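Local atomic coordinates of glycosyl hydrolase (Rhizobium leguminosarum bv. trifolii, PDB entry 5NDX), a protein that probably hydrolyses O-glycosyl bonds as a bacterial relative of human alpha-L-iduronidase, in glycoside hydrolase family 39. Residues 26-31 and 57-62; 94-99 and 139-144. The protein carries 2 engineered substitutions. All blocks are in the same frame, centred on the assembly; numbering follows the deposited sequence.

Interaction 1. Residues 26-31 and 57-62; sequences GFSPAE and RVHYLY. With 8U8 ((2~{R},3~{S},4~{S},5~{R},6~{S})-6-(4-methyl-2-oxidanylidene-chromen-7-yl)oxy-3,4,5-tris(oxidanyl)oxane-2-carboxylic acid), chain M.
G26 and F27 run parallel to R57 and V58 as the last residues of two neighbouring barrel strands, and two backbone bonds tie them. F27 N gives its hydrogen to R57 O at 3.3 Å; H59 N reaches F27 O at 3.1 Å. A side chain at G26 would run into R57 O.

On the face shared by F27 and V58, the valine lays CG2 over one face of the phenylalanine ring, a CH-pi contact 4.0 Å from the centroid. CG1, set anti to the backbone N (chi1 178°), also reaches A30, whose CA it meets at 3.5 Å. Beyond the strands, A30 CB also touches CD2 of L61. S28 sends OG alongside CB of H59 at 3.2 Å, near the plane of the imidazole.

H59 turns the NE2 edge of its ring to the sugar of the bound methylcoumarin iduronide in the barrel mouth, with O3 in the ring plane. NE2 donates to O3 of 8U8 at 3.1 Å, nearly straight at 167°, while ND1 pairs with E95. A phenylalanine here would probably leave both O3 and E95 without their imidazole partner. Held at both nitrogens, the ring is fixed in rotation; with ND1 against E95 and NE2 donating, both would carry hydrogen, and the nearby carboxylate would probably favour the protonated imidazolium.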
loop_
_atom_site.group_PDB
_atom_site.type_symbol
_atom_site.label_atom_id
_atom_site.label_comp_id
_atom_site.label_asym_id
_atom_site.label_seq_id
_atom_site.Cartn_x
_atom_site.Cartn_y
_atom_site.Cartn_z
ATOM N N GLY A 26 -5.662 -2.758 -2.445
ATOM C CA GLY A 26 -6.738 -3.200 -3.264
ATOM C C GLY A 26 -8.056 -2.566 -2.882
ATOM O O GLY A 26 -8.158 -1.839 -1.879
ATOM N N PHE A 27 -9.045 -2.811 -3.742
ATOM C CA PHE A 27 -10.411 -2.317 -3.569
ATOM C C PHE A 27 -11.361 -3.056 -4.533
ATOM O O PHE A 27 -10.933 -3.912 -5.324
ATOM C CB PHE A 27 -10.510 -0.804 -3.764
ATOM C CG PHE A 27 -10.114 -0.335 -5.135
ATOM C CD1 PHE A 27 -11.029 -0.320 -6.180
ATOM C CD2 PHE A 27 -8.837 0.078 -5.381
ATOM C CE1 PHE A 27 -10.662 0.090 -7.440
ATOM C CE2 PHE A 27 -8.462 0.520 -6.638
ATOM C CZ PHE A 27 -9.386 0.506 -7.675
ATOM N N SER A 28 -12.649 -2.726 -4.392
ATOM C CA SER A 28 -13.727 -3.263 -5.180
ATOM C C SER A 28 -14.774 -2.144 -5.314
ATOM O O SER A 28 -14.915 -1.354 -4.389
ATOM C CB SER A 28 -14.334 -4.468 -4.479
ATOM O OG SER A 28 -15.152 -5.130 -5.396
ATOM N N PRO A 29 -15.488 -2.031 -6.436
ATOM C CA PRO A 29 -15.303 -2.803 -7.652
ATOM C C PRO A 29 -14.429 -2.076 -8.655
ATOM O O PRO A 29 -14.061 -0.896 -8.471
ATOM C CB PRO A 29 -16.746 -2.900 -8.202
ATOM C CG PRO A 29 -17.277 -1.528 -7.936
ATOM C CD PRO A 29 -16.731 -1.225 -6.520
ATOM N N ALA A 30 -14.157 -2.779 -9.746
ATOM C CA ALA A 30 -13.247 -2.321 -10.792
ATOM C C ALA A 30 -13.670 -1.020 -11.446
ATOM O O ALA A 30 -12.818 -0.249 -11.894
ATOM C CB ALA A 30 -13.088 -3.406 -11.845
ATOM N N GLU A 31 -14.968 -0.759 -11.467
ATOM C CA GLU A 31 -15.503 0.478 -12.045
ATOM C C GLU A 31 -14.941 1.731 -11.390
ATOM O O GLU A 31 -14.864 2.773 -12.052
ATOM C CB GLU A 31 -17.044 0.530 -11.934
ATOM C CG GLU A 31 -17.777 -0.361 -12.920
ATOM C CD GLU A 31 -17.858 -1.832 -12.509
ATOM O OE1 GLU A 31 -17.378 -2.203 -11.407
ATOM O OE2 GLU A 31 -18.411 -2.636 -13.312
ATOM N N ARG A 57 -4.862 -4.902 -6.309
ATOM C CA ARG A 57 -5.665 -6.106 -6.389
ATOM C C ARG A 57 -7.114 -5.628 -6.458
ATOM O O ARG A 57 -7.728 -5.284 -5.441
ATOM C CB ARG A 57 -5.432 -7.005 -5.196
ATOM C CG ARG A 57 -6.264 -8.283 -5.193
ATOM C CD ARG A 57 -5.735 -9.327 -4.199
ATOM N NE ARG A 57 -6.833 -9.799 -3.393
ATOM C CZ ARG A 57 -7.554 -10.882 -3.593
ATOM N NH1 ARG A 57 -7.304 -11.701 -4.576
ATOM N NH2 ARG A 57 -8.547 -11.140 -2.795
ATOM N N VAL A 58 -7.620 -5.504 -7.672
ATOM C CA VAL A 58 -8.943 -4.908 -7.884
ATOM C C VAL A 58 -9.953 -6.002 -8.308
ATOM O O VAL A 58 -9.718 -6.700 -9.326
ATOM C CB VAL A 58 -8.884 -3.815 -8.961
ATOM C CG1 VAL A 58 -10.265 -3.252 -9.211
ATOM C CG2 VAL A 58 -7.893 -2.693 -8.590
ATOM N N HIS A 59 -11.065 -6.103 -7.567
ATOM C CA HIS A 59 -12.083 -7.134 -7.809
ATOM C C HIS A 59 -12.919 -6.866 -9.057
ATOM O O HIS A 59 -13.272 -5.715 -9.339
ATOM C CB HIS A 59 -13.113 -7.213 -6.663
ATOM C CG HIS A 59 -12.644 -7.878 -5.414
ATOM N ND1 HIS A 59 -11.508 -8.656 -5.345
ATOM C CD2 HIS A 59 -13.229 -7.955 -4.186
ATOM C CE1 HIS A 59 -11.383 -9.150 -4.125
ATOM N NE2 HIS A 59 -12.408 -8.728 -3.399
ATOM N N TYR A 60 -13.280 -7.933 -9.748
ATOM C CA TYR A 60 -14.249 -7.896 -10.870
ATOM C C TYR A 60 -13.755 -7.107 -12.080
ATOM O O TYR A 60 -14.533 -6.423 -12.739
ATOM C CB TYR A 60 -15.591 -7.323 -10.395
ATOM C CG TYR A 60 -16.227 -8.083 -9.257
ATOM C CD1 TYR A 60 -16.720 -9.371 -9.475
ATOM C CD2 TYR A 60 -16.396 -7.517 -7.998
ATOM C CE1 TYR A 60 -17.353 -10.092 -8.474
ATOM C CE2 TYR A 60 -17.027 -8.230 -6.971
ATOM C CZ TYR A 60 -17.497 -9.525 -7.229
ATOM O OH TYR A 60 -18.103 -10.292 -6.278
ATOM N N LEU A 61 -12.464 -7.223 -12.407
ATOM C CA LEU A 61 -11.973 -6.610 -13.633
ATOM C C LEU A 61 -12.790 -7.071 -14.869
ATOM O O LEU A 61 -13.080 -6.260 -15.731
ATOM C CB LEU A 61 -10.472 -6.869 -13.831
ATOM C CG LEU A 61 -9.595 -5.982 -12.925
ATOM C CD1 LEU A 61 -8.198 -6.557 -12.867
ATOM C CD2 LEU A 61 -9.607 -4.544 -13.405
ATOM N N TYR A 62 -13.190 -8.338 -14.927
ATOM C CA TYR A 62 -13.950 -8.816 -16.112
ATOM C C TYR A 62 -15.412 -8.311 -16.210
ATOM O O TYR A 62 -15.990 -8.371 -17.297
ATOM C CB TYR A 62 -13.896 -10.337 -16.213
ATOM C CG TYR A 62 -12.574 -10.926 -16.710
ATOM C CD1 TYR A 62 -11.815 -10.292 -17.698
ATOM C CD2 TYR A 62 -12.091 -12.134 -16.193
ATOM C CE1 TYR A 62 -10.640 -10.852 -18.202
ATOM C CE2 TYR A 62 -10.906 -12.699 -16.668
ATOM C CZ TYR A 62 -10.188 -12.053 -17.687
ATOM O OH TYR A 62 -9.048 -12.600 -18.228
HETATM C C15 8U8 M . -19.213 -13.012 3.364
HETATM C C13 8U8 M . -17.944 -13.360 3.878
HETATM C C14 8U8 M . -17.827 -14.532 4.630
HETATM C C16 8U8 M . -16.582 -14.933 5.124
HETATM O O9 8U8 M . -16.563 -15.957 5.805
HETATM O O8 8U8 M . -15.446 -14.180 4.899
HETATM C C11 8U8 M . -15.502 -13.088 4.069
HETATM C C10 8U8 M . -14.314 -12.424 3.746
HETATM C C12 8U8 M . -16.757 -12.657 3.559
HETATM C C7 8U8 M . -16.760 -11.551 2.686
HETATM C C8 8U8 M . -15.568 -10.894 2.362
HETATM C C9 8U8 M . -14.338 -11.313 2.895
HETATM O O2 8U8 M . -13.133 -10.719 2.576
HETATM C C5 8U8 M . -12.986 -9.312 2.139
HETATM O O1 8U8 M . -13.727 -8.471 3.036
HETATM C C1 8U8 M . -14.007 -7.184 2.641
HETATM C C6 8U8 M . -13.837 -6.457 3.850
HETATM O O7 8U8 M . -14.476 -5.416 3.946
HETATM O O6 8U8 M . -13.052 -6.924 4.655
HETATM C C2 8U8 M . -13.024 -6.528 1.624
HETATM O O5 8U8 M . -11.827 -6.128 2.324
HETATM C C3 8U8 M . -12.706 -7.448 0.365
HETATM O O4 8U8 M . -13.248 -6.883 -0.778
HETATM C C4 8U8 M . -13.238 -8.903 0.564
HETATM O O3 8U8 M . -12.612 -9.769 -0.468
#

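Interaction 2. Residues 94-99 and 139-144; sequences FELMGN and WYFETT. With 8U8 ((2~{R},3~{S},4~{S},5~{R},6~{S})-6-(4-methyl-2-oxidanylidene-chromen-7-yl)oxy-3,4,5-tris(oxidanyl)oxane-2-carboxylic acid), chain N.
F94 packs its CB against CD1 of F141 at 3.7 Å, and the two rings meet obliquely, planes 34° apart. Holding CG opposite its backbone N (chi1 -162°) carries the F94 ring to F141 and on to W139, where CD2 touches CZ3, while CD2 of L96 reaches the same F141 atom, CD1, at 3.9 Å. On the other face E95 and E142 run side by side, with E95 OE2 4.0 Å from E142 OE1; R57 lies between both carboxylates, which probably offsets their mutual repulsion.

Holding these side chains in step is the parallel ladder of strands 91-95 and 140-142, adjacent in the eight-stranded beta/alpha (TIM) barrel of the family. F94 N bonds to Y140 O, E142 N to F94 O, and L96 N to E142 O, all three at 2.8 Å. Helix 110-131 covers F94, W139 and F141 from outside.

Past the strand ends, M97 is crossed at about a right angle by T144, whose OG1 sits 3.1 Å from M97 CG. A water links T144 OG1, at 2.6 Å, with G98 N. At the opposite end, the Y140 ring lies under the coumarin of a second 8U8, its CZ 3.4 Å from C11, and F55 meets the tyrosine ring in turn.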
loop_
_atom_site.group_PDB
_atom_site.type_symbol
_atom_site.label_atom_id
_atom_site.label_comp_id
_atom_site.label_asym_id
_atom_site.label_seq_id
_atom_site.Cartn_x
_atom_site.Cartn_y
_atom_site.Cartn_z
ATOM N N PHE A 94 -3.874 -9.458 -10.612
ATOM C CA PHE A 94 -5.006 -9.568 -11.529
ATOM C C PHE A 94 -5.821 -10.801 -11.153
ATOM O O PHE A 94 -5.414 -11.929 -11.453
ATOM C CB PHE A 94 -4.482 -9.713 -12.982
ATOM C CG PHE A 94 -5.494 -9.401 -14.055
ATOM C CD1 PHE A 94 -6.695 -10.090 -14.147
ATOM C CD2 PHE A 94 -5.228 -8.440 -15.006
ATOM C CE1 PHE A 94 -7.618 -9.778 -15.139
ATOM C CE2 PHE A 94 -6.150 -8.133 -16.000
ATOM C CZ PHE A 94 -7.335 -8.811 -16.070
ATOM N N GLU A 95 -6.947 -10.582 -10.497
ATOM C CA GLU A 95 -7.860 -11.655 -10.184
ATOM C C GLU A 95 -8.665 -11.937 -11.436
ATOM O O GLU A 95 -9.288 -11.012 -12.008
ATOM C CB GLU A 95 -8.819 -11.290 -9.052
ATOM C CG GLU A 95 -8.097 -10.884 -7.774
ATOM C CD GLU A 95 -9.068 -10.323 -6.748
ATOM O OE1 GLU A 95 -9.407 -9.108 -6.849
ATOM O OE2 GLU A 95 -9.512 -11.125 -5.892
ATOM N N LEU A 96 -8.642 -13.193 -11.857
ATOM C CA LEU A 96 -9.368 -13.606 -13.067
ATOM C C LEU A 96 -10.835 -13.814 -12.665
ATOM O O LEU A 96 -11.270 -14.916 -12.364
ATOM C CB LEU A 96 -8.728 -14.859 -13.645
ATOM C CG LEU A 96 -7.313 -14.608 -14.184
ATOM C CD1 LEU A 96 -6.583 -15.905 -14.522
ATOM C CD2 LEU A 96 -7.295 -13.654 -15.365
ATOM N N MET A 97 -11.591 -12.724 -12.668
ATOM C CA MET A 97 -12.793 -12.641 -11.911
ATOM C C MET A 97 -13.739 -11.646 -12.523
ATOM O O MET A 97 -13.343 -10.557 -12.964
ATOM C CB MET A 97 -12.380 -12.199 -10.512
ATOM C CG MET A 97 -13.435 -11.674 -9.569
ATOM S SD MET A 97 -12.680 -11.015 -8.025
ATOM C CE MET A 97 -14.206 -10.783 -7.115
ATOM N N GLY A 98 -15.014 -12.006 -12.476
ATOM C CA GLY A 98 -16.088 -11.230 -13.081
ATOM C C GLY A 98 -16.742 -12.064 -14.174
ATOM O O GLY A 98 -16.288 -13.178 -14.479
ATOM N N ASN A 99 -17.783 -11.510 -14.788
ATOM C CA ASN A 99 -18.643 -12.305 -15.681
ATOM C C ASN A 99 -19.171 -11.420 -16.797
ATOM O O ASN A 99 -20.230 -10.805 -16.656
ATOM C CB ASN A 99 -19.805 -12.912 -14.875
ATOM C CG ASN A 99 -20.619 -13.912 -15.681
ATOM O OD1 ASN A 99 -20.332 -14.210 -16.851
ATOM N ND2 ASN A 99 -21.634 -14.459 -15.052
ATOM N N TRP A 139 3.336 -9.036 -13.811
ATOM C CA TRP A 139 2.052 -9.118 -13.135
ATOM C C TRP A 139 1.937 -10.454 -12.426
ATOM O O TRP A 139 2.780 -11.317 -12.642
ATOM C CB TRP A 139 0.914 -8.961 -14.086
ATOM C CG TRP A 139 0.852 -7.658 -14.809
ATOM C CD1 TRP A 139 1.724 -6.640 -14.750
ATOM C CD2 TRP A 139 -0.136 -7.295 -15.774
ATOM N NE1 TRP A 139 1.338 -5.627 -15.616
ATOM C CE2 TRP A 139 0.183 -6.007 -16.240
ATOM C CE3 TRP A 139 -1.317 -7.905 -16.231
ATOM C CZ2 TRP A 139 -0.596 -5.340 -17.176
ATOM C CZ3 TRP A 139 -2.100 -7.225 -17.160
ATOM C CH2 TRP A 139 -1.736 -5.973 -17.624
ATOM N N TYR A 140 0.964 -10.574 -11.512
ATOM C CA TYR A 140 0.572 -11.869 -10.936
ATOM C C TYR A 140 -0.899 -12.057 -11.233
ATOM O O TYR A 140 -1.650 -11.112 -11.170
ATOM C CB TYR A 140 0.865 -11.971 -9.431
ATOM C CG TYR A 140 2.334 -11.902 -9.147
ATOM C CD1 TYR A 140 2.980 -10.686 -9.058
ATOM C CD2 TYR A 140 3.094 -13.055 -9.038
ATOM C CE1 TYR A 140 4.365 -10.623 -8.872
ATOM C CE2 TYR A 140 4.485 -13.006 -8.810
ATOM C CZ TYR A 140 5.127 -11.798 -8.763
ATOM O OH TYR A 140 6.520 -11.751 -8.554
ATOM N N PHE A 141 -1.283 -13.283 -11.586
ATOM C CA PHE A 141 -2.667 -13.636 -11.843
ATOM C C PHE A 141 -3.136 -14.537 -10.743
ATOM O O PHE A 141 -2.376 -15.374 -10.272
ATOM C CB PHE A 141 -2.812 -14.352 -13.184
ATOM C CG PHE A 141 -2.511 -13.469 -14.335
ATOM C CD1 PHE A 141 -3.519 -12.679 -14.885
ATOM C CD2 PHE A 141 -1.210 -13.324 -14.779
ATOM C CE1 PHE A 141 -3.239 -11.810 -15.935
ATOM C CE2 PHE A 141 -0.913 -12.437 -15.804
ATOM C CZ PHE A 141 -1.933 -11.692 -16.380
ATOM N N GLU A 142 -4.390 -14.351 -10.356
ATOM C CA GLU A 142 -4.987 -15.062 -9.230
ATOM C C GLU A 142 -6.364 -15.561 -9.571
ATOM O O GLU A 142 -7.083 -14.945 -10.364
ATOM C CB GLU A 142 -5.171 -14.115 -8.016
ATOM C CG GLU A 142 -5.194 -14.872 -6.718
ATOM C CD GLU A 142 -5.414 -13.997 -5.499
ATOM O OE1 GLU A 142 -5.907 -12.883 -5.670
ATOM O OE2 GLU A 142 -5.125 -14.443 -4.382
ATOM N N THR A 143 -6.754 -16.630 -8.912
ATOM C CA THR A 143 -8.157 -17.051 -8.935
ATOM C C THR A 143 -9.084 -15.995 -8.341
ATOM O O THR A 143 -8.692 -15.130 -7.532
ATOM C CB THR A 143 -8.441 -18.241 -8.022
ATOM O OG1 THR A 143 -8.034 -17.877 -6.688
ATOM C CG2 THR A 143 -7.745 -19.463 -8.492
ATOM N N THR A 144 -10.333 -16.163 -8.740
ATOM C CA THR A 144 -11.458 -15.339 -8.384
ATOM C C THR A 144 -11.559 -15.419 -6.909
ATOM O O THR A 144 -11.365 -16.484 -6.280
ATOM C CB THR A 144 -12.798 -15.855 -9.065
ATOM O OG1 THR A 144 -13.740 -14.792 -9.256
ATOM C CG2 THR A 144 -13.445 -17.001 -8.270
HETATM C C15 8U8 N . 1.229 -12.873 -5.697
HETATM C C13 8U8 N . 2.613 -13.028 -5.585
HETATM C C14 8U8 N . 3.181 -14.292 -5.680
HETATM C C16 8U8 N . 4.560 -14.439 -5.647
HETATM O O9 8U8 N . 5.042 -15.564 -5.678
HETATM O O8 8U8 N . 5.364 -13.361 -5.444
HETATM C C11 8U8 N . 4.834 -12.121 -5.400
HETATM C C10 8U8 N . 5.738 -11.094 -5.296
HETATM C C12 8U8 N . 3.462 -11.924 -5.458
HETATM C C7 8U8 N . 3.001 -10.608 -5.420
HETATM C C8 8U8 N . 3.913 -9.565 -5.306
HETATM C C9 8U8 N . 5.291 -9.791 -5.253
HETATM O O2 8U8 N . 6.147 -8.723 -5.158
HETATM C C5 8U8 N . 7.533 -8.897 -5.558
HETATM O O1 8U8 N . 8.124 -9.371 -4.335
HETATM C C1 8U8 N . 9.560 -9.533 -4.288
HETATM C C6 8U8 N . 10.050 -10.642 -5.285
HETATM O O7 8U8 N . 9.257 -11.543 -5.623
HETATM O O6 8U8 N . 11.199 -10.517 -5.736
HETATM C C2 8U8 N . 10.151 -8.162 -4.610
HETATM O O5 8U8 N . 11.612 -8.168 -4.566
HETATM C C3 8U8 N . 9.649 -7.680 -5.991
HETATM O O4 8U8 N . 10.149 -6.385 -6.197
HETATM C C4 8U8 N . 8.122 -7.599 -5.990
HETATM O O3 8U8 N . 7.611 -7.260 -7.281
HETATM O O HOH W 1 -15.603 -14.797 -11.099
#

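How the interactions relate
Interactions 1 and 2 lie in one parallel barrel sheet, their centres about 9 Å apart, joined where strand 55-58 neighbours strand 91-95. H59 ND1 probably hydrogen-bonds E95 OE1 at 2.6 Å, so E95 of interaction 2 stands as a second-shell residue behind H59, while E142 pairs with R57. The charge pairing is clear, but R57 NH1 to E142 OE1, modelled at 2.1 Å, is too short to be taken literally. Further out, Y60 CE1 packs on M97 CE at 3.5 Å. The side chains of H59 and M97 come within about 6 and 7 Å of that of Q146, the predicted proton-donor position, altered in this structure. Each interaction contacts a different copy of 8U8.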